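Local coordinates for intracellular protein transport protein USO1 (Saccharomyces cerevisiae S288c, PDB 6LSU) that is required for protein transport from the endoplasmic reticulum to the Golgi complex, as a membrane tether with a globular head and a long coiled-coil tail, at residues 575-580 / 690-695; 589-594 / 710-715; 598-603 / 629-634; 616-619 / 624-627; 668-671 / 675-678. All blocks are in the same frame, centred on the assembly; numbering follows the deposited sequence.

Contact 1: residues 575-580 / 690-695; sequences DIRIPI and ELDETG
R577, in the first turn of helix 577-590, and D692, in the long loop between helices 660-673 and 703-711, approach from opposite directions and meet in a salt bridge. It is one link of a three-residue network, D575-R577-D692, at a helix start in the globular head, where segment 575-580 lies in ARM repeat 9. NH2 of R577 donates to OD2 of D692 over 3.2 Å, with an N-H...O angle of 151°. The acceptor lies close to the guanidinium plane, at its edge. The carboxylate is not coplanar with this group: the two planes stand 46° apart, and NH2 reaches OD2 on the syn side but tilted out of the carboxylate plane. The arginine chain is extended at first and then bends at CG-CD (chi3 -92°), which swings NE back toward the start of its own helix. There D575, just ahead of the helix, engages NE through OD1 at 2.8 Å in a salt bridge whose hydrogen bond is weak. Two carboxylates thus probably limit the rotation of one guanidinium group and offset its charge where R577 is buried, with P514, F515, L696 and Y700 packed against it. D575 OD1 and D692 OD2 lie 6.3 Å apart, and the arginine between them should moderate their mutual repulsion. A carboxylate on an irregular loop is in this way tied to a helix start more than a hundred residues earlier. The same D575 OD1 also takes a weak capping hydrogen bond from the backbone N of R577, 3.4 Å away.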
# COMPACT_ATOMS: atom_id res chain seq x y z
N ASP A 575 9.10 19.84 21.95
CA ASP A 575 8.21 18.83 21.33
C ASP A 575 7.54 17.98 22.41
O ASP A 575 8.26 17.39 23.24
CB ASP A 575 9.01 17.96 20.37
CG ASP A 575 8.21 17.65 19.13
OD1 ASP A 575 7.07 17.16 19.29
OD2 ASP A 575 8.70 18.00 18.04
N ILE A 576 6.21 17.87 22.39
CA ILE A 576 5.47 17.19 23.48
C ILE A 576 5.52 15.69 23.21
O ILE A 576 5.19 14.85 24.14
CB ILE A 576 4.04 17.76 23.64
CG1 ILE A 576 2.98 16.92 22.94
CG2 ILE A 576 3.98 19.21 23.21
CD1 ILE A 576 1.57 17.40 23.19
N ARG A 577 5.98 15.35 22.01
CA ARG A 577 6.20 13.96 21.56
C ARG A 577 7.16 13.29 22.55
O ARG A 577 6.78 12.27 23.16
CB ARG A 577 6.69 13.98 20.11
CG ARG A 577 5.56 13.91 19.09
CD ARG A 577 6.07 14.07 17.68
NE ARG A 577 6.01 15.47 17.34
CZ ARG A 577 5.00 16.04 16.71
NH1 ARG A 577 3.94 15.34 16.32
NH2 ARG A 577 5.07 17.34 16.46
N ILE A 578 8.31 13.94 22.79
CA ILE A 578 9.41 13.44 23.67
C ILE A 578 8.88 12.97 25.01
O ILE A 578 9.11 11.81 25.37
CB ILE A 578 10.49 14.53 23.79
CG1 ILE A 578 10.93 14.95 22.40
CG2 ILE A 578 11.63 14.06 24.66
CD1 ILE A 578 12.25 15.73 22.36
N PRO A 579 8.21 13.84 25.81
CA PRO A 579 7.57 13.43 27.07
C PRO A 579 6.52 12.33 26.93
O PRO A 579 6.49 11.46 27.77
CB PRO A 579 6.80 14.67 27.56
CG PRO A 579 7.42 15.83 26.83
CD PRO A 579 8.05 15.28 25.56
N ILE A 580 5.67 12.40 25.90
CA ILE A 580 4.58 11.38 25.68
C ILE A 580 5.23 10.00 25.46
O ILE A 580 4.73 8.96 25.99
CB ILE A 580 3.69 11.76 24.48
CG1 ILE A 580 2.90 13.04 24.75
CG2 ILE A 580 2.78 10.60 24.10
CD1 ILE A 580 2.04 13.51 23.58
N GLU A 690 -1.32 13.29 8.63
CA GLU A 690 -1.44 14.77 8.52
C GLU A 690 -0.20 15.44 9.12
O GLU A 690 0.48 14.82 9.95
CB GLU A 690 -2.72 15.26 9.18
CG GLU A 690 -3.23 16.54 8.52
CD GLU A 690 -4.44 17.20 9.14
OE1 GLU A 690 -5.00 18.13 8.50
OE2 GLU A 690 -4.83 16.80 10.27
N LEU A 691 0.09 16.68 8.71
CA LEU A 691 1.29 17.44 9.13
C LEU A 691 0.96 18.74 9.88
O LEU A 691 -0.21 19.17 9.87
CB LEU A 691 2.14 17.72 7.89
CG LEU A 691 3.02 16.57 7.43
CD1 LEU A 691 2.19 15.51 6.72
CD2 LEU A 691 4.13 17.07 6.53
N ASP A 692 2.00 19.30 10.50
CA ASP A 692 2.05 20.47 11.41
C ASP A 692 2.53 21.70 10.65
O ASP A 692 3.12 21.51 9.57
CB ASP A 692 3.14 20.31 12.48
CG ASP A 692 2.73 19.47 13.68
OD1 ASP A 692 1.65 18.81 13.58
OD2 ASP A 692 3.50 19.50 14.69
N GLU A 693 2.41 22.88 11.26
CA GLU A 693 3.09 24.12 10.83
C GLU A 693 4.60 23.81 10.70
O GLU A 693 5.16 24.09 9.61
CB GLU A 693 2.80 25.27 11.80
CG GLU A 693 2.46 26.61 11.13
CD GLU A 693 3.61 27.47 10.61
OE1 GLU A 693 4.72 26.95 10.41
OE2 GLU A 693 3.38 28.68 10.41
N THR A 694 5.20 23.23 11.74
CA THR A 694 6.63 22.77 11.78
C THR A 694 6.91 21.83 10.60
O THR A 694 8.04 21.90 10.08
CB THR A 694 6.99 22.04 13.08
OG1 THR A 694 5.78 21.63 13.73
CG2 THR A 694 7.81 22.88 14.04
N GLY A 695 5.93 20.99 10.21
CA GLY A 695 6.03 19.97 9.14
C GLY A 695 6.16 18.55 9.68
O GLY A 695 6.66 17.68 8.94

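Contact 2: residues 589-594 / 710-715; sequences WLFGDF and NENIYR
F591 lays the far end of its ring against the side chain of N712, and the aliphatic part of R715 comes up beside the same end of the ring. CZ of F591 comes 3.5 Å from CG of N712 and 4.0 Å from CD of R715. CE2 meets CB of N712 at 3.9 Å. Ring and amide planes are inclined by 41°, so the two groups meet askew without stacking. On F591, CG is anti to the backbone N (chi1 -164°), which carries the ring out from the end of helix 577-590. R715 likewise has CG anti to N, and its chain runs extended to NE, so that CD can brush the ring while the guanidinium continues past toward E637, a long, weak ion pair. N712 turns its amide otherwise, with CG beside its own backbone N; ND2 is held by the carbonyl O of L708, one turn earlier in helix 703-711. The F591 ring also meets that of F638. An alanine at F591 would remove the whole ring, and is likely to open a gap beside N712 and take the aromatic neighbour from CD of R715. The ring projects from a type II beta turn, L590 to D593, closed by D593 N to L590 O at 2.8 Å, with G592 at positive phi: an interhelical turn of the head's ARM-repeat alpha-solenoid, where repeats 9 and 10 meet.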
# COMPACT_ATOMS: atom_id res chain seq x y z
N TRP A 589 5.39 -0.21 30.39
CA TRP A 589 6.39 -1.07 31.07
C TRP A 589 5.86 -1.48 32.45
O TRP A 589 6.04 -2.59 32.83
CB TRP A 589 7.74 -0.34 31.21
CG TRP A 589 8.85 -1.32 31.46
CD1 TRP A 589 8.71 -2.61 31.93
CD2 TRP A 589 10.25 -1.11 31.25
NE1 TRP A 589 9.93 -3.17 32.07
CE2 TRP A 589 10.90 -2.28 31.67
CE3 TRP A 589 11.03 -0.03 30.84
CZ2 TRP A 589 12.28 -2.40 31.67
CZ3 TRP A 589 12.40 -0.11 30.88
CH2 TRP A 589 13.01 -1.31 31.25
N LEU A 590 5.31 -0.55 33.21
CA LEU A 590 4.95 -0.78 34.64
C LEU A 590 3.68 -1.62 34.68
O LEU A 590 3.60 -2.54 35.54
CB LEU A 590 4.74 0.56 35.34
CG LEU A 590 5.89 1.03 36.21
CD1 LEU A 590 7.19 1.11 35.42
CD2 LEU A 590 5.56 2.39 36.81
N PHE A 591 2.75 -1.35 33.77
CA PHE A 591 1.44 -2.05 33.75
C PHE A 591 1.65 -3.58 33.74
O PHE A 591 2.28 -4.13 32.80
CB PHE A 591 0.58 -1.59 32.59
CG PHE A 591 -0.86 -2.00 32.78
CD1 PHE A 591 -1.20 -3.34 32.79
CD2 PHE A 591 -1.85 -1.05 33.01
CE1 PHE A 591 -2.50 -3.73 33.00
CE2 PHE A 591 -3.15 -1.46 33.23
CZ PHE A 591 -3.48 -2.79 33.23
N GLY A 592 1.16 -4.23 34.80
CA GLY A 592 1.22 -5.68 35.08
C GLY A 592 2.65 -6.18 35.31
O GLY A 592 2.86 -7.39 35.15
N ASP A 593 3.60 -5.32 35.64
CA ASP A 593 5.01 -5.73 35.87
C ASP A 593 5.46 -5.20 37.26
O ASP A 593 5.98 -4.07 37.39
CB ASP A 593 5.87 -5.35 34.65
CG ASP A 593 7.32 -5.81 34.71
OD1 ASP A 593 7.68 -6.44 35.70
OD2 ASP A 593 8.08 -5.53 33.77
N PHE A 594 5.25 -6.03 38.27
CA PHE A 594 5.65 -5.81 39.69
C PHE A 594 7.13 -5.40 39.80
O PHE A 594 7.41 -4.40 40.43
CB PHE A 594 5.30 -7.05 40.51
CG PHE A 594 3.82 -7.20 40.76
CD1 PHE A 594 3.01 -7.90 39.88
CD2 PHE A 594 3.23 -6.63 41.88
CE1 PHE A 594 1.64 -8.02 40.11
CE2 PHE A 594 1.86 -6.74 42.10
CZ PHE A 594 1.07 -7.44 41.22
N ASN A 710 -7.01 1.64 26.11
CA ASN A 710 -8.42 1.31 25.74
C ASN A 710 -8.85 -0.01 26.40
O ASN A 710 -9.97 -0.08 26.83
CB ASN A 710 -8.63 1.34 24.24
CG ASN A 710 -8.53 2.75 23.67
OD1 ASN A 710 -8.70 3.72 24.39
ND2 ASN A 710 -8.25 2.87 22.38
N GLU A 711 -7.99 -1.00 26.52
CA GLU A 711 -8.38 -2.35 27.00
C GLU A 711 -8.47 -2.38 28.54
O GLU A 711 -9.11 -3.33 29.05
CB GLU A 711 -7.43 -3.41 26.44
CG GLU A 711 -7.73 -3.76 25.00
CD GLU A 711 -6.74 -4.69 24.31
OE1 GLU A 711 -6.02 -5.44 25.03
OE2 GLU A 711 -6.70 -4.67 23.05
N ASN A 712 -7.85 -1.42 29.24
CA ASN A 712 -7.91 -1.33 30.73
C ASN A 712 -8.30 0.07 31.21
O ASN A 712 -7.88 0.44 32.32
CB ASN A 712 -6.59 -1.69 31.40
CG ASN A 712 -6.00 -2.93 30.82
OD1 ASN A 712 -6.31 -4.03 31.30
ND2 ASN A 712 -5.18 -2.75 29.78
N ILE A 713 -9.11 0.80 30.47
CA ILE A 713 -9.41 2.20 30.87
C ILE A 713 -10.11 2.21 32.23
O ILE A 713 -9.81 3.12 33.02
CB ILE A 713 -10.22 2.96 29.82
CG1 ILE A 713 -10.47 4.39 30.28
CG2 ILE A 713 -11.51 2.23 29.51
CD1 ILE A 713 -10.89 5.32 29.18
N TYR A 714 -11.00 1.26 32.50
CA TYR A 714 -11.72 1.20 33.80
C TYR A 714 -10.70 0.99 34.92
O TYR A 714 -10.65 1.83 35.83
CB TYR A 714 -12.78 0.10 33.83
CG TYR A 714 -13.46 -0.07 35.15
CD1 TYR A 714 -14.46 0.80 35.56
CD2 TYR A 714 -13.10 -1.10 36.01
CE1 TYR A 714 -15.11 0.64 36.78
CE2 TYR A 714 -13.73 -1.28 37.23
CZ TYR A 714 -14.74 -0.41 37.61
OH TYR A 714 -15.33 -0.60 38.81
N ARG A 715 -9.90 -0.07 34.82
CA ARG A 715 -8.85 -0.40 35.81
C ARG A 715 -7.95 0.81 36.07
O ARG A 715 -7.57 0.97 37.21
CB ARG A 715 -8.00 -1.59 35.35
CG ARG A 715 -7.20 -2.22 36.48
CD ARG A 715 -6.27 -3.31 36.01
NE ARG A 715 -5.55 -3.93 37.12
CZ ARG A 715 -4.91 -5.09 37.05
NH1 ARG A 715 -4.87 -5.76 35.92
NH2 ARG A 715 -4.28 -5.58 38.11

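Contact 3: residues 598-603 / 629-634; sequences NDFLSD and TMLLGV
F600 and L631 make the close part of this buried contact between helices 594-601 and 622-637, whose two segments lie in ARM repeat 10. Both methyls of the leucine work on the phenylalanine: CD1 of L631 sits 3.6 Å from the ring's CZ, while CD2 of L631 lies over one face, 4.1 Å from the ring centroid, in a CH-pi contact 27° off the ring normal. The ring gets there because CG of F600 is anti to its backbone N (chi1 180°), directing it toward helix 622-637. Packing slackens at the rim of the ring, where CD2 of L632 lies near the ring plane and no nearer than 4.4 Å to CE2 of F600. Farther out, the chain reaches solvent at S602. This exposed serine turns its OG back to donate to the carbonyl O of D599 at 2.9 Å, and the carboxylate of D599 pairs with R543; neither residue meets 629-634. The apolar side is enclosed by more of the solenoid: S564 of helix 559-568 and L590 of helix 577-590 lie against F600, V606 and L610 of helix 604-614 also touch F600, and L583 and L567 pack on L631.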
# COMPACT_ATOMS: atom_id res chain seq x y z
N ASN A 598 8.51 -1.76 41.18
CA ASN A 598 9.46 -1.64 42.31
C ASN A 598 10.66 -0.79 41.88
O ASN A 598 11.17 -0.01 42.73
CB ASN A 598 9.88 -3.01 42.85
CG ASN A 598 8.75 -3.70 43.59
OD1 ASN A 598 7.63 -3.18 43.66
ND2 ASN A 598 9.01 -4.88 44.11
N ASP A 599 11.11 -0.91 40.63
CA ASP A 599 12.30 -0.16 40.17
C ASP A 599 11.89 1.30 40.13
O ASP A 599 12.70 2.15 40.53
CB ASP A 599 12.81 -0.67 38.83
CG ASP A 599 13.65 -1.93 38.93
OD1 ASP A 599 13.56 -2.64 39.96
OD2 ASP A 599 14.39 -2.19 37.97
N PHE A 600 10.65 1.57 39.71
CA PHE A 600 10.12 2.95 39.56
C PHE A 600 10.00 3.62 40.94
O PHE A 600 10.54 4.73 41.11
CB PHE A 600 8.77 2.94 38.83
CG PHE A 600 8.17 4.31 38.65
CD1 PHE A 600 8.88 5.28 37.96
CD2 PHE A 600 6.94 4.65 39.20
CE1 PHE A 600 8.36 6.55 37.76
CE2 PHE A 600 6.42 5.93 39.04
CZ PHE A 600 7.12 6.87 38.29
N LEU A 601 9.32 2.93 41.86
CA LEU A 601 8.99 3.36 43.27
C LEU A 601 10.25 3.50 44.12
O LEU A 601 10.15 4.05 45.19
CB LEU A 601 8.08 2.31 43.92
CG LEU A 601 6.66 2.26 43.37
CD1 LEU A 601 5.84 1.25 44.12
CD2 LEU A 601 5.97 3.59 43.40
N SER A 602 11.39 3.00 43.69
CA SER A 602 12.64 2.98 44.47
C SER A 602 13.34 4.32 44.36
O SER A 602 14.54 4.34 44.66
CB SER A 602 13.55 1.88 43.99
OG SER A 602 14.32 2.34 42.90
N ASP A 603 12.68 5.38 43.90
CA ASP A 603 13.34 6.72 43.84
C ASP A 603 12.32 7.81 44.10
O ASP A 603 11.78 8.35 43.10
CB ASP A 603 14.06 6.98 42.53
CG ASP A 603 14.87 8.26 42.57
OD1 ASP A 603 14.62 9.08 43.50
OD2 ASP A 603 15.75 8.42 41.69
N THR A 629 0.05 11.79 35.71
CA THR A 629 -0.92 11.35 36.75
C THR A 629 -1.11 9.84 36.57
O THR A 629 -1.07 9.12 37.57
CB THR A 629 -2.26 12.08 36.62
OG1 THR A 629 -1.98 13.48 36.61
CG2 THR A 629 -3.26 11.67 37.69
N MET A 630 -1.30 9.40 35.33
CA MET A 630 -1.56 7.98 34.99
C MET A 630 -0.36 7.10 35.44
O MET A 630 -0.55 5.98 36.02
CB MET A 630 -1.74 7.83 33.48
CG MET A 630 -2.52 6.59 33.15
SD MET A 630 -2.55 6.28 31.38
CE MET A 630 -3.41 7.76 30.83
N LEU A 631 0.85 7.59 35.19
CA LEU A 631 2.07 6.87 35.60
C LEU A 631 1.96 6.52 37.08
O LEU A 631 2.24 5.32 37.46
CB LEU A 631 3.28 7.77 35.32
CG LEU A 631 4.55 7.05 34.91
CD1 LEU A 631 5.79 7.92 35.15
CD2 LEU A 631 4.68 5.73 35.67
N LEU A 632 1.63 7.52 37.91
CA LEU A 632 1.64 7.36 39.39
C LEU A 632 0.53 6.40 39.82
O LEU A 632 0.80 5.51 40.66
CB LEU A 632 1.46 8.75 40.03
CG LEU A 632 2.62 9.70 39.78
CD1 LEU A 632 2.28 11.10 40.23
CD2 LEU A 632 3.89 9.20 40.48
N GLY A 633 -0.66 6.60 39.28
CA GLY A 633 -1.78 5.66 39.45
C GLY A 633 -1.37 4.24 39.12
O GLY A 633 -1.52 3.38 40.00
N VAL A 634 -0.83 4.01 37.92
CA VAL A 634 -0.50 2.64 37.43
C VAL A 634 0.55 2.09 38.38
O VAL A 634 0.39 0.96 38.82
CB VAL A 634 -0.08 2.63 35.93
CG1 VAL A 634 0.66 1.35 35.54
CG2 VAL A 634 -1.28 2.85 35.02

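Contact 4: residues 616-619 / 624-627; sequences QIQD and IKCL
K625 runs straight through its second torsion (chi2 -180°) and bends only modestly at the third, a long reach that carries NZ from helix 622-637 back to Q618 in the loop before it. Q618 answers with CG anti to its backbone N (chi1 -174°) and a bend at the next bond (chi2 72°), which folds its amide round toward the ammonium group. The one hydrogen bond across is weak: NZ of K625 to the carbonyl O of Q618 at 3.3 Å. The side-chain OE1 of Q618 stands somewhat farther from NZ, at 3.6 Å, and the carbonyl O of Q616 is more distant, at 4.4 Å. The two oxygens of Q618 would probably stabilise the ammonium electrostatically without gripping it firmly. Most of the surface lost belongs to K625, whose side chain also touches R666 of helix 660-673. Q616, Q618 and K625 all touch a crystal neighbour, so the loop's conformation may owe something to the lattice. At the other end of the lysine, its carbonyl O accepts from the hydroxyl of T629 within the helix. Here a helix side chain reaches back, through a weak bond, to a backbone carbonyl of its own leading loop, in the link between helices 604-614 and 622-637; both segments lie in ARM repeat 10.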
# COMPACT_ATOMS: atom_id res chain seq x y z
N GLN A 616 -0.34 21.97 37.37
CA GLN A 616 -0.21 23.01 36.33
C GLN A 616 -1.54 23.76 36.22
O GLN A 616 -2.59 23.19 36.65
CB GLN A 616 0.22 22.39 35.00
CG GLN A 616 1.30 23.18 34.29
CD GLN A 616 2.37 22.27 33.75
OE1 GLN A 616 2.28 21.05 33.89
NE2 GLN A 616 3.39 22.86 33.13
N ILE A 617 -1.46 24.99 35.72
CA ILE A 617 -2.64 25.84 35.34
C ILE A 617 -3.55 25.02 34.41
O ILE A 617 -3.02 24.34 33.49
CB ILE A 617 -2.16 27.19 34.76
CG1 ILE A 617 -0.88 27.07 33.93
CG2 ILE A 617 -2.01 28.20 35.89
CD1 ILE A 617 -0.04 28.34 33.83
N GLN A 618 -4.87 25.07 34.66
CA GLN A 618 -5.88 24.03 34.26
C GLN A 618 -5.81 23.71 32.76
O GLN A 618 -6.22 22.58 32.39
CB GLN A 618 -7.29 24.48 34.67
CG GLN A 618 -8.38 23.42 34.45
CD GLN A 618 -8.30 22.27 35.43
OE1 GLN A 618 -7.48 22.26 36.34
NE2 GLN A 618 -9.18 21.29 35.24
N ASP A 619 -5.30 24.64 31.94
CA ASP A 619 -5.28 24.53 30.45
C ASP A 619 -3.87 24.25 29.90
O ASP A 619 -3.82 23.98 28.69
CB ASP A 619 -5.76 25.83 29.81
CG ASP A 619 -5.07 27.06 30.36
OD1 ASP A 619 -4.68 27.03 31.56
OD2 ASP A 619 -4.92 28.04 29.60
N ILE A 624 0.33 15.75 28.94
CA ILE A 624 1.42 15.42 29.90
C ILE A 624 0.85 15.29 31.32
O ILE A 624 1.12 14.29 32.02
CB ILE A 624 2.53 16.47 29.90
CG1 ILE A 624 3.08 16.79 28.51
CG2 ILE A 624 3.61 15.96 30.84
CD1 ILE A 624 3.61 15.59 27.79
N LYS A 625 0.07 16.28 31.75
CA LYS A 625 -0.42 16.30 33.14
C LYS A 625 -1.15 14.98 33.38
O LYS A 625 -0.84 14.34 34.42
CB LYS A 625 -1.18 17.61 33.37
CG LYS A 625 -2.36 17.58 34.33
CD LYS A 625 -2.98 18.96 34.43
CE LYS A 625 -4.48 18.93 34.64
NZ LYS A 625 -5.06 20.29 34.45
N CYS A 626 -2.02 14.53 32.48
CA CYS A 626 -2.79 13.27 32.70
C CYS A 626 -1.84 12.05 32.61
O CYS A 626 -2.04 11.05 33.35
CB CYS A 626 -3.97 13.15 31.73
SG CYS A 626 -5.19 14.51 31.82
N LEU A 627 -0.81 12.10 31.75
CA LEU A 627 0.09 10.94 31.54
C LEU A 627 0.97 10.75 32.77
O LEU A 627 1.10 9.55 33.24
CB LEU A 627 0.92 11.12 30.27
CG LEU A 627 0.18 10.76 28.98
CD1 LEU A 627 1.10 10.94 27.77
CD2 LEU A 627 -0.37 9.35 29.07

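Contact 5: residues 668-671 / 675-678; sequences KQFK and YFSK
F676 and F670 bring their rings together in the helical globular head, where the chain folds back after helix 660-673 on its way to helix 703-711, a turn in which 675-677 keep helical backbone angles without regular helical bonds. The planes are near parallel, 27° apart, but strongly displaced, with little overlap; their centroids are 4.8 Å apart. F676 contributes its CB as well, set over one face of the F670 ring in a CH-pi contact, 3.9 Å from the centroid and 3.5 Å from CZ of F670. In return, CE2 of F670 lies over a face of the F676 ring, toward its rim. Both phenylalanines hold CG anti to the backbone N; the two side chains cross at about a right angle. K671 bends round to the edge of the F676 ring, its NZ 3.9 Å from CE2 of F676. F709 of helix 703-711 meets both rings edge-to-face, joining the turn to the next helix. With a serine at F676, F670 and F709 would probably lose an aromatic partner each, and the K671 chain would be freer to turn. Next in the chain, S677 turns its OG to the carbonyl O of S674, while its CA makes a C-H...O contact with the carbonyl O of K671 at 3.3 Å.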
# COMPACT_ATOMS: atom_id res chain seq x y z
N LYS A 668 -10.22 10.23 33.02
CA LYS A 668 -11.42 10.47 32.19
C LYS A 668 -11.12 11.64 31.24
O LYS A 668 -11.60 11.60 30.12
CB LYS A 668 -12.64 10.77 33.06
CG LYS A 668 -13.99 10.68 32.36
CD LYS A 668 -15.11 10.17 33.25
CE LYS A 668 -16.36 9.80 32.48
NZ LYS A 668 -17.16 8.79 33.21
N GLN A 669 -10.33 12.62 31.65
CA GLN A 669 -10.12 13.83 30.82
C GLN A 669 -9.15 13.48 29.70
O GLN A 669 -9.21 14.15 28.63
CB GLN A 669 -9.59 15.04 31.60
CG GLN A 669 -9.36 16.23 30.68
CD GLN A 669 -9.12 17.56 31.36
OE1 GLN A 669 -8.17 17.72 32.13
NE2 GLN A 669 -9.96 18.54 31.02
N PHE A 670 -8.29 12.48 29.93
CA PHE A 670 -7.25 12.03 28.97
C PHE A 670 -7.91 11.36 27.76
O PHE A 670 -7.49 11.65 26.62
CB PHE A 670 -6.27 11.06 29.66
CG PHE A 670 -5.24 10.46 28.73
CD1 PHE A 670 -4.20 11.23 28.23
CD2 PHE A 670 -5.36 9.15 28.31
CE1 PHE A 670 -3.26 10.68 27.38
CE2 PHE A 670 -4.42 8.60 27.45
CZ PHE A 670 -3.36 9.36 27.00
N LYS A 671 -8.87 10.47 28.02
CA LYS A 671 -9.69 9.78 26.99
C LYS A 671 -10.42 10.84 26.16
O LYS A 671 -10.30 10.77 24.93
CB LYS A 671 -10.64 8.76 27.63
CG LYS A 671 -11.14 7.65 26.71
CD LYS A 671 -10.96 7.96 25.21
CE LYS A 671 -11.58 6.96 24.25
NZ LYS A 671 -10.75 5.74 24.08
N TYR A 675 -4.83 15.14 23.37
CA TYR A 675 -4.26 14.60 22.10
C TYR A 675 -4.74 13.17 21.88
O TYR A 675 -5.10 12.79 20.75
CB TYR A 675 -2.74 14.61 22.12
CG TYR A 675 -2.16 15.95 21.75
CD1 TYR A 675 -2.26 17.04 22.59
CD2 TYR A 675 -1.50 16.12 20.55
CE1 TYR A 675 -1.72 18.27 22.25
CE2 TYR A 675 -0.95 17.34 20.20
CZ TYR A 675 -1.07 18.43 21.04
OH TYR A 675 -0.51 19.63 20.71
N PHE A 676 -4.77 12.36 22.93
CA PHE A 676 -5.19 10.95 22.78
C PHE A 676 -6.57 10.91 22.15
O PHE A 676 -6.82 10.04 21.28
CB PHE A 676 -5.23 10.24 24.12
CG PHE A 676 -5.53 8.77 24.04
CD1 PHE A 676 -4.51 7.85 23.79
CD2 PHE A 676 -6.82 8.30 24.26
CE1 PHE A 676 -4.79 6.48 23.73
CE2 PHE A 676 -7.08 6.93 24.25
CZ PHE A 676 -6.08 6.02 23.95
N SER A 677 -7.45 11.81 22.56
CA SER A 677 -8.88 11.79 22.16
C SER A 677 -8.98 11.81 20.63
O SER A 677 -9.87 11.11 20.08
CB SER A 677 -9.64 12.92 22.79
OG SER A 677 -9.24 14.16 22.23
N LYS A 678 -8.14 12.58 19.94
CA LYS A 678 -8.27 12.67 18.47
C LYS A 678 -7.12 11.92 17.81
O LYS A 678 -6.19 12.55 17.30
CB LYS A 678 -8.52 14.11 18.00
CG LYS A 678 -9.99 14.42 17.63
CD LYS A 678 -10.91 13.21 17.35
CE LYS A 678 -10.52 12.37 16.15
NZ LYS A 678 -10.94 10.95 16.30

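In the fold
From the N terminus, 575-580 opens contact 1 and 589-594, at the far end of helix 577-590, opens contact 2. Contact 1 closes at 690-695 before contact 2 closes at 710-715, so the two cross. Both long loops enclose the other three. Contact 3 joins helix 594-601 to 622-637 and itself encloses contact 4, a short closure between the latter helix and its leading loop. Contact 5 follows in series, at the end of helix 660-673. Side-chain packing links them: I624 of contact 4 meets P579 of contact 1, L590 of contact 2 touches F600 and L631 of contact 3, and F670 of contact 5 packs on L627 and M630. Together they tie the last ARM repeats to the C-terminal helices of the head.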